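Local coordinates for LYND (Lyngbya aestuarii, PDB 4V1T), which probably catalyses the ATP-dependent cyclodehydration of cysteine residues in ribosomally made precursor peptides to thiazolines, as a YcaO-type heterocyclase of cyanobactin biosynthesis, at residues 558-569 and 673-684; 619-627 and 635-643. All blocks are in the same frame, centred on the assembly; numbering follows the deposited sequence.

Interaction 1 of 2, residues 558-569 and 673-684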
# COMPACT_ATOMS: atom_id res chain seq x y z
N TRP B 558 20.53 -11.07 -35.15
CA TRP B 558 21.33 -12.08 -34.46
C TRP B 558 20.69 -13.46 -34.53
O TRP B 558 21.35 -14.43 -34.91
CB TRP B 558 21.52 -11.67 -33.00
CG TRP B 558 21.87 -12.81 -32.07
CD1 TRP B 558 22.99 -13.58 -32.10
CD2 TRP B 558 21.08 -13.27 -30.97
NE1 TRP B 558 22.94 -14.51 -31.08
CE2 TRP B 558 21.78 -14.34 -30.38
CE3 TRP B 558 19.84 -12.89 -30.43
CZ2 TRP B 558 21.28 -15.03 -29.27
CZ3 TRP B 558 19.35 -13.57 -29.34
CH2 TRP B 558 20.07 -14.63 -28.77
N TRP B 559 19.41 -13.53 -34.19
CA TRP B 559 18.72 -14.80 -34.06
C TRP B 559 18.56 -15.56 -35.37
O TRP B 559 18.83 -16.76 -35.44
CB TRP B 559 17.34 -14.58 -33.44
CG TRP B 559 16.58 -15.84 -33.23
CD1 TRP B 559 15.69 -16.40 -34.10
CD2 TRP B 559 16.64 -16.70 -32.10
NE1 TRP B 559 15.18 -17.56 -33.57
CE2 TRP B 559 15.75 -17.76 -32.34
CE3 TRP B 559 17.35 -16.66 -30.89
CZ2 TRP B 559 15.56 -18.79 -31.43
CZ3 TRP B 559 17.16 -17.69 -29.99
CH2 TRP B 559 16.28 -18.74 -30.26
N TYR B 560 18.11 -14.88 -36.41
CA TYR B 560 17.73 -15.55 -37.64
C TYR B 560 18.91 -15.77 -38.58
O TYR B 560 18.89 -16.69 -39.39
CB TYR B 560 16.61 -14.77 -38.34
CG TYR B 560 15.33 -14.85 -37.56
CD1 TYR B 560 14.56 -16.02 -37.56
CD2 TYR B 560 14.91 -13.79 -36.77
CE1 TYR B 560 13.40 -16.10 -36.81
CE2 TYR B 560 13.76 -13.86 -36.03
CZ TYR B 560 13.00 -15.01 -36.04
OH TYR B 560 11.86 -15.07 -35.29
N ASN B 561 19.95 -14.95 -38.45
CA ASN B 561 21.21 -15.23 -39.13
C ASN B 561 22.08 -16.15 -38.28
O ASN B 561 23.11 -16.62 -38.73
CB ASN B 561 21.97 -13.94 -39.44
CG ASN B 561 21.24 -13.05 -40.43
OD1 ASN B 561 21.27 -13.29 -41.64
ND2 ASN B 561 20.58 -12.02 -39.92
N ARG B 562 21.63 -16.42 -37.05
CA ARG B 562 22.36 -17.26 -36.11
C ARG B 562 23.81 -16.82 -36.00
O ARG B 562 24.74 -17.60 -36.18
CB ARG B 562 22.25 -18.73 -36.50
CG ARG B 562 20.85 -19.30 -36.29
CD ARG B 562 20.76 -20.76 -36.67
NE ARG B 562 20.54 -20.96 -38.10
CZ ARG B 562 20.27 -22.13 -38.67
NH1 ARG B 562 20.19 -23.22 -37.92
NH2 ARG B 562 20.06 -22.22 -39.98
N LEU B 563 23.99 -15.54 -35.71
CA LEU B 563 25.30 -14.94 -35.64
C LEU B 563 26.01 -15.28 -34.35
O LEU B 563 25.36 -15.42 -33.31
CB LEU B 563 25.19 -13.42 -35.79
CG LEU B 563 24.56 -12.92 -37.09
CD1 LEU B 563 24.30 -11.43 -37.04
CD2 LEU B 563 25.44 -13.26 -38.28
N ARG B 564 27.33 -15.41 -34.41
CA ARG B 564 28.15 -15.57 -33.22
C ARG B 564 28.55 -14.18 -32.71
O ARG B 564 29.19 -13.43 -33.43
CB ARG B 564 29.39 -16.42 -33.52
CG ARG B 564 29.10 -17.78 -34.13
CD ARG B 564 28.33 -18.72 -33.20
NE ARG B 564 29.19 -19.30 -32.17
CZ ARG B 564 29.34 -18.83 -30.93
NH1 ARG B 564 28.68 -17.76 -30.52
NH2 ARG B 564 30.16 -19.45 -30.08
N ARG B 565 28.16 -13.86 -31.49
CA ARG B 565 28.38 -12.53 -30.93
C ARG B 565 29.34 -12.58 -29.75
O ARG B 565 29.41 -13.58 -29.03
CB ARG B 565 27.05 -11.92 -30.50
CG ARG B 565 26.00 -11.79 -31.60
CD ARG B 565 26.48 -10.90 -32.74
NE ARG B 565 26.89 -9.59 -32.26
CZ ARG B 565 27.83 -8.84 -32.82
NH1 ARG B 565 28.47 -9.25 -33.90
NH2 ARG B 565 28.14 -7.66 -32.29
N PRO B 566 30.07 -11.48 -29.52
CA PRO B 566 30.95 -11.40 -28.36
C PRO B 566 30.20 -11.18 -27.05
O PRO B 566 29.14 -10.54 -27.06
CB PRO B 566 31.84 -10.20 -28.68
CG PRO B 566 30.96 -9.31 -29.48
CD PRO B 566 30.07 -10.22 -30.29
N ALA B 567 30.73 -11.68 -25.94
CA ALA B 567 30.15 -11.43 -24.63
C ALA B 567 30.49 -10.02 -24.15
O ALA B 567 31.27 -9.30 -24.78
CB ALA B 567 30.64 -12.45 -23.61
N VAL B 568 29.90 -9.65 -23.02
CA VAL B 568 30.11 -8.35 -22.39
C VAL B 568 30.77 -8.54 -21.03
O VAL B 568 30.25 -9.25 -20.18
CB VAL B 568 28.78 -7.59 -22.22
CG1 VAL B 568 29.02 -6.21 -21.61
CG2 VAL B 568 28.07 -7.45 -23.56
N ASP B 569 31.92 -7.90 -20.85
CA ASP B 569 32.58 -7.86 -19.54
C ASP B 569 31.76 -6.96 -18.62
O ASP B 569 31.85 -5.73 -18.69
CB ASP B 569 34.01 -7.35 -19.66
CG ASP B 569 34.70 -7.20 -18.31
OD1 ASP B 569 34.21 -7.76 -17.31
OD2 ASP B 569 35.73 -6.50 -18.26
N PRO B 673 24.35 -22.92 -30.66
CA PRO B 673 25.66 -22.38 -30.26
C PRO B 673 25.77 -20.86 -30.38
O PRO B 673 26.67 -20.26 -29.78
CB PRO B 673 26.63 -23.07 -31.23
CG PRO B 673 25.81 -23.43 -32.40
CD PRO B 673 24.43 -23.73 -31.88
N TYR B 674 24.86 -20.26 -31.14
CA TYR B 674 24.81 -18.81 -31.27
C TYR B 674 24.26 -18.13 -30.00
O TYR B 674 24.12 -16.90 -29.96
CB TYR B 674 23.96 -18.41 -32.48
CG TYR B 674 22.56 -19.02 -32.50
CD1 TYR B 674 22.34 -20.27 -33.07
CD2 TYR B 674 21.48 -18.35 -31.94
CE1 TYR B 674 21.07 -20.83 -33.08
CE2 TYR B 674 20.22 -18.90 -31.95
CZ TYR B 674 20.02 -20.13 -32.52
OH TYR B 674 18.76 -20.68 -32.53
N LEU B 675 23.97 -18.91 -28.97
CA LEU B 675 23.53 -18.38 -27.68
C LEU B 675 24.70 -18.05 -26.76
O LEU B 675 24.61 -17.15 -25.93
CB LEU B 675 22.60 -19.37 -26.97
CG LEU B 675 21.19 -19.54 -27.54
CD1 LEU B 675 20.43 -20.52 -26.66
CD2 LEU B 675 20.43 -18.23 -27.63
N LEU B 676 25.79 -18.79 -26.90
CA LEU B 676 26.95 -18.56 -26.06
C LEU B 676 27.95 -17.71 -26.82
O LEU B 676 27.97 -17.72 -28.05
CB LEU B 676 27.56 -19.88 -25.58
CG LEU B 676 28.07 -20.87 -26.62
CD1 LEU B 676 29.51 -20.56 -26.99
CD2 LEU B 676 27.94 -22.28 -26.07
N PRO B 677 28.77 -16.94 -26.10
CA PRO B 677 29.68 -16.03 -26.80
C PRO B 677 30.81 -16.76 -27.51
O PRO B 677 31.25 -17.80 -27.04
CB PRO B 677 30.22 -15.16 -25.67
CG PRO B 677 30.16 -16.03 -24.46
CD PRO B 677 28.94 -16.88 -24.64
N ASP B 678 31.26 -16.22 -28.64
CA ASP B 678 32.41 -16.80 -29.31
C ASP B 678 33.66 -16.20 -28.70
O ASP B 678 33.85 -14.98 -28.69
CB ASP B 678 32.36 -16.60 -30.83
CG ASP B 678 32.42 -15.15 -31.23
OD1 ASP B 678 31.79 -14.32 -30.54
OD2 ASP B 678 33.10 -14.86 -32.24
N THR B 679 34.51 -17.07 -28.17
CA THR B 679 35.76 -16.66 -27.54
C THR B 679 36.78 -16.19 -28.58
O THR B 679 37.88 -15.79 -28.24
CB THR B 679 36.36 -17.80 -26.70
OG1 THR B 679 36.37 -19.01 -27.47
CG2 THR B 679 35.54 -18.02 -25.45
N THR B 680 36.39 -16.26 -29.85
CA THR B 680 37.20 -15.73 -30.94
C THR B 680 37.32 -14.21 -30.82
O THR B 680 38.35 -13.64 -31.16
CB THR B 680 36.58 -16.08 -32.31
OG1 THR B 680 36.46 -17.50 -32.43
CG2 THR B 680 37.43 -15.56 -33.46
N GLN B 681 36.26 -13.57 -30.33
CA GLN B 681 36.21 -12.11 -30.24
C GLN B 681 36.45 -11.64 -28.81
O GLN B 681 36.13 -12.36 -27.86
CB GLN B 681 34.86 -11.59 -30.71
CG GLN B 681 34.61 -11.74 -32.20
CD GLN B 681 33.15 -11.49 -32.57
OE1 GLN B 681 32.64 -10.38 -32.41
NE2 GLN B 681 32.47 -12.53 -33.06
N PRO B 682 37.00 -10.43 -28.65
CA PRO B 682 37.25 -9.89 -27.31
C PRO B 682 35.96 -9.52 -26.59
O PRO B 682 34.91 -9.38 -27.22
CB PRO B 682 38.10 -8.65 -27.59
CG PRO B 682 37.70 -8.22 -28.95
CD PRO B 682 37.40 -9.49 -29.71
N LEU B 683 36.04 -9.39 -25.28
CA LEU B 683 34.90 -8.98 -24.48
C LEU B 683 34.60 -7.51 -24.74
O LEU B 683 35.50 -6.70 -24.84
CB LEU B 683 35.17 -9.19 -22.99
CG LEU B 683 35.40 -10.64 -22.57
CD1 LEU B 683 35.86 -10.71 -21.12
CD2 LEU B 683 34.13 -11.45 -22.77
N LYS B 684 33.31 -7.19 -24.86
CA LYS B 684 32.88 -5.81 -25.00
C LYS B 684 33.03 -5.07 -23.67
O LYS B 684 32.58 -5.54 -22.64
CB LYS B 684 31.42 -5.76 -25.46
CG LYS B 684 31.23 -6.21 -26.89
CD LYS B 684 31.68 -5.13 -27.87
CE LYS B 684 31.95 -5.71 -29.24
NZ LYS B 684 32.07 -4.65 -30.26
O HOH W 1 26.89 -15.85 -30.20
O HOH W 2 33.63 -12.66 -26.50

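Interaction 2 of 2, residues 619-627 and 635-643. With MG (magnesium ion), chain N; ADP (adenosine-5'-diphosphate), chain L.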
# COMPACT_ATOMS: atom_id res chain seq x y z
N ARG B 619 16.29 -25.15 -19.51
CA ARG B 619 15.42 -23.98 -19.35
C ARG B 619 16.09 -22.74 -19.91
O ARG B 619 16.31 -21.75 -19.19
CB ARG B 619 15.07 -23.75 -17.87
CG ARG B 619 14.61 -24.98 -17.12
CD ARG B 619 13.10 -25.09 -16.99
NE ARG B 619 12.77 -25.64 -15.67
CZ ARG B 619 11.60 -26.15 -15.34
NH1 ARG B 619 10.62 -26.21 -16.22
NH2 ARG B 619 11.41 -26.62 -14.11
N LEU B 620 16.45 -22.79 -21.18
CA LEU B 620 17.09 -21.67 -21.83
C LEU B 620 16.15 -20.48 -21.79
O LEU B 620 15.03 -20.51 -22.30
CB LEU B 620 17.48 -22.00 -23.28
CG LEU B 620 18.56 -23.07 -23.43
CD1 LEU B 620 18.77 -23.41 -24.89
CD2 LEU B 620 19.87 -22.60 -22.79
N ILE B 621 16.63 -19.43 -21.16
CA ILE B 621 15.86 -18.23 -21.06
C ILE B 621 16.74 -17.08 -21.49
O ILE B 621 17.96 -17.10 -21.34
CB ILE B 621 15.29 -18.09 -19.63
CG1 ILE B 621 14.25 -19.20 -19.43
CG2 ILE B 621 14.65 -16.72 -19.44
CD1 ILE B 621 13.75 -19.35 -18.05
N LEU B 622 16.12 -16.06 -22.04
CA LEU B 622 16.84 -14.90 -22.46
C LEU B 622 15.96 -13.65 -22.40
O LEU B 622 14.73 -13.74 -22.30
CB LEU B 622 17.41 -15.13 -23.86
CG LEU B 622 16.46 -15.79 -24.84
CD1 LEU B 622 15.51 -14.75 -25.37
CD2 LEU B 622 17.21 -16.46 -25.97
N GLY B 623 16.61 -12.50 -22.42
CA GLY B 623 15.92 -11.23 -22.28
C GLY B 623 16.70 -10.16 -23.00
O GLY B 623 17.92 -10.27 -23.14
N PHE B 624 16.01 -9.13 -23.46
CA PHE B 624 16.62 -8.12 -24.32
C PHE B 624 16.41 -6.71 -23.79
O PHE B 624 15.51 -6.46 -22.97
CB PHE B 624 16.02 -8.19 -25.71
CG PHE B 624 15.82 -9.57 -26.21
CD1 PHE B 624 16.90 -10.38 -26.49
CD2 PHE B 624 14.54 -10.07 -26.41
CE1 PHE B 624 16.71 -11.65 -26.97
CE2 PHE B 624 14.34 -11.33 -26.89
CZ PHE B 624 15.43 -12.13 -27.18
N GLY B 625 17.25 -5.81 -24.27
CA GLY B 625 17.17 -4.41 -23.90
C GLY B 625 18.05 -3.57 -24.80
O GLY B 625 19.12 -4.01 -25.21
N ALA B 626 17.59 -2.37 -25.12
CA ALA B 626 18.38 -1.41 -25.85
C ALA B 626 18.13 -0.03 -25.27
O ALA B 626 17.03 0.27 -24.82
CB ALA B 626 18.03 -1.44 -27.34
N HIS B 627 19.17 0.79 -25.27
CA HIS B 627 19.09 2.13 -24.70
C HIS B 627 20.31 2.90 -25.16
O HIS B 627 21.29 2.30 -25.60
CB HIS B 627 19.05 2.05 -23.17
CG HIS B 627 18.48 3.27 -22.51
ND1 HIS B 627 19.27 4.30 -22.05
CD2 HIS B 627 17.21 3.62 -22.24
CE1 HIS B 627 18.50 5.24 -21.52
NE2 HIS B 627 17.24 4.85 -21.62
N LEU B 635 20.93 -3.55 -18.22
CA LEU B 635 20.03 -3.63 -17.09
C LEU B 635 18.65 -4.11 -17.52
O LEU B 635 18.03 -4.94 -16.86
CB LEU B 635 19.92 -2.27 -16.40
CG LEU B 635 19.40 -2.21 -14.96
CD1 LEU B 635 20.20 -3.13 -14.05
CD2 LEU B 635 19.47 -0.78 -14.46
N ARG B 636 18.16 -3.58 -18.64
CA ARG B 636 16.87 -3.98 -19.17
C ARG B 636 16.90 -5.45 -19.55
O ARG B 636 16.00 -6.21 -19.20
CB ARG B 636 16.50 -3.15 -20.40
CG ARG B 636 16.09 -1.72 -20.07
CD ARG B 636 15.51 -1.03 -21.30
NE ARG B 636 14.36 -1.76 -21.82
CZ ARG B 636 13.14 -1.74 -21.29
NH1 ARG B 636 12.89 -1.02 -20.20
NH2 ARG B 636 12.17 -2.45 -21.84
N ALA B 637 17.94 -5.84 -20.28
CA ALA B 637 18.08 -7.21 -20.75
C ALA B 637 18.11 -8.19 -19.59
O ALA B 637 17.36 -9.17 -19.56
CB ALA B 637 19.35 -7.35 -21.59
N VAL B 638 18.96 -7.91 -18.62
CA VAL B 638 19.22 -8.86 -17.55
C VAL B 638 18.07 -8.93 -16.54
O VAL B 638 17.88 -9.96 -15.90
CB VAL B 638 20.54 -8.53 -16.85
CG1 VAL B 638 20.40 -7.32 -15.90
CG2 VAL B 638 21.04 -9.73 -16.11
N THR B 639 17.31 -7.84 -16.40
CA THR B 639 16.14 -7.86 -15.52
C THR B 639 14.96 -8.54 -16.23
O THR B 639 14.03 -9.04 -15.59
CB THR B 639 15.71 -6.45 -15.07
OG1 THR B 639 15.60 -5.59 -16.20
CG2 THR B 639 16.72 -5.87 -14.09
N GLU B 640 15.01 -8.58 -17.56
CA GLU B 640 13.99 -9.30 -18.30
C GLU B 640 14.18 -10.82 -18.16
O GLU B 640 13.20 -11.57 -18.14
CB GLU B 640 14.00 -8.90 -19.79
CG GLU B 640 12.65 -9.07 -20.46
CD GLU B 640 12.56 -8.43 -21.82
OE1 GLU B 640 13.09 -9.00 -22.81
OE2 GLU B 640 11.95 -7.35 -21.90
N VAL B 641 15.43 -11.28 -18.06
CA VAL B 641 15.68 -12.71 -17.92
C VAL B 641 15.21 -13.10 -16.53
O VAL B 641 14.66 -14.18 -16.34
CB VAL B 641 17.16 -13.16 -18.17
CG1 VAL B 641 17.79 -12.36 -19.29
CG2 VAL B 641 18.01 -13.05 -16.93
N ASN B 642 15.43 -12.20 -15.56
CA ASN B 642 14.89 -12.37 -14.21
C ASN B 642 13.39 -12.53 -14.28
O ASN B 642 12.82 -13.48 -13.74
CB ASN B 642 15.21 -11.16 -13.32
CG ASN B 642 16.67 -11.07 -12.94
OD1 ASN B 642 17.43 -12.03 -13.05
ND2 ASN B 642 17.08 -9.89 -12.47
N GLN B 643 12.75 -11.59 -14.97
CA GLN B 643 11.30 -11.53 -15.11
C GLN B 643 10.72 -12.82 -15.71
O GLN B 643 9.75 -13.37 -15.20
CB GLN B 643 10.94 -10.33 -15.99
CG GLN B 643 9.48 -10.15 -16.32
CD GLN B 643 9.24 -8.94 -17.21
OE1 GLN B 643 10.00 -8.69 -18.14
NE2 GLN B 643 8.20 -8.19 -16.92
MG MG N . 11.17 -6.07 -23.29
PB ADP L . 9.27 -3.95 -21.75
O1B ADP L . 8.84 -3.32 -23.05
O2B ADP L . 10.53 -4.76 -21.85
O3B ADP L . 8.14 -4.63 -21.04
PA ADP L . 9.50 -2.42 -19.28
O1A ADP L . 10.70 -1.68 -18.76
O2A ADP L . 9.08 -3.71 -18.60
O3A ADP L . 9.70 -2.65 -20.88
O5' ADP L . 8.26 -1.42 -19.27
C5' ADP L . 6.94 -1.87 -19.48
C4' ADP L . 6.09 -0.68 -19.88
O4' ADP L . 5.93 0.21 -18.78
C3' ADP L . 6.76 0.14 -20.98
O3' ADP L . 5.74 0.62 -21.84
C2' ADP L . 7.41 1.31 -20.28
O2' ADP L . 7.38 2.50 -21.07
C1' ADP L . 6.54 1.47 -19.05
N9 ADP L . 7.34 1.94 -17.89
C8 ADP L . 8.34 1.26 -17.28
N7 ADP L . 8.84 1.99 -16.25
C5 ADP L . 8.15 3.14 -16.20
C6 ADP L . 8.17 4.35 -15.35
N6 ADP L . 9.07 4.44 -14.34
N1 ADP L . 7.30 5.34 -15.63
C2 ADP L . 6.41 5.24 -16.64
N3 ADP L . 6.34 4.17 -17.45
C4 ADP L . 7.17 3.11 -17.28
O HOH W 3 13.13 -5.27 -23.20
O HOH W 4 14.53 -2.00 -24.97
O HOH W 5 12.14 -7.50 -24.75
O HOH W 6 11.08 -4.79 -24.90

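Interaction 1 of 2, residues 558-569 and 673-684
Y674 meets R562 with a face of its ring and W559 with an edge. R562 CG lies over that face, 3.8 Å from the Y674 ring centroid, a CH-pi contact made by the aliphatic part of the arginine. The pair with W559 is T-shaped, the planes at 89° and the tyrosine edge directed at the six-membered ring of the indole. Tyrosine suits the place because its hydroxyl can go on to bond N769 and H672. W558 NE1 donates within its own indole plane to Y674 O at 2.9 Å. These tryptophans belong to the last turn of helix 538-561, which a Schellman motif closes: R562, with positive phi, is the C' residue, and L563 N turns back to W558 O. Past the cap, R564 bends at chi2 (-65°) and chi3 (-77°), folding its guanidinium against the opposing loop. P673 O sits over one face and D678 CB over the other, while R564 NH1 gives a 2.6 Å bond to L676 O. Farther along, K684 N donates to A567 O at 2.9 Å, and D569 N to K684 O at 3.0 Å, a single beta bridge between V568 and K684. The long methylene chain of K684 brings its CE to 3.7 Å from P566 CG.

Interaction 2 of 2, residues 619-627 and 635-643
E640 OE1 is gripped from two directions. F624 N of strand 621-626 donates to E640 OE1 at 3.0 Å, almost straight (175°) but from above the carboxylate plane. A water bound to the magnesium ion donates to the same E640 OE1 at 2.6 Å. E640 OE2 coordinates the magnesium ion directly at 2.0 Å and also receives a bond from K409. Glutamate suits this post because its chain is long enough, with CG anti to the backbone N (chi1 -154°) and extended beyond, to bring the carboxylate from the helix past G623 to the metal. F624 serves the site with both backbone polar groups, since F624 O accepts a 2.7 Å bond from a second magnesium-bound water. Its ring packs on V555 and E551 of helix 538-561.

The strand is an outermost one of the three-stranded antiparallel sheet 590-596, 605-612, 621-626, and helix 635-643 runs back along it at 153°. A CB at 623 or 625 would point at the helix and clash with it; glycine at both positions allows the axes to approach to 5.5 Å. V641 CG1 can therefore rest 3.3 Å from G623 N, and the small side chain of A637 fits beside the carbonyl of G623. R636 lies over G625 and carries its guanidinium on to ADP: R636 NH1 donates to ADP O1A at 2.7 Å, and R636 NH2 to the bridging ADP O3A at 2.7 Å, while one water accepts from both R636 NE and A626 N.

ADP O2B, three waters and one further ligand complete the magnesium shell with E640. Metal and arginine together would offset the negative charge of the diphosphate, and the strand amide and K409 probably hold the carboxylate in position for the metal, consistent with ATP use by this family.

Overall arrangement
Interaction 2 is wholly buried and lines the nucleotide site, whereas interaction 1 lies farther out, its tryptophans buried but its loops reaching the surface. The two meet side by side, with L675 packing on L620 and L622, and W558 on F624, so the L622 and F624 side of strand 621-626 faces helix 538-561 while its glycines face helix 630-649. In sequence, interaction 2 falls between the two segments of interaction 1. Interaction 1 depends on aromatic rings, prolines and backbone carbonyls that tie a long loop to a helix end; interaction 2 depends on two charged side chains, one for the metal and one for the diphosphate. An arginine accordingly bonds to a peptide carbonyl in one and to ADP in the other.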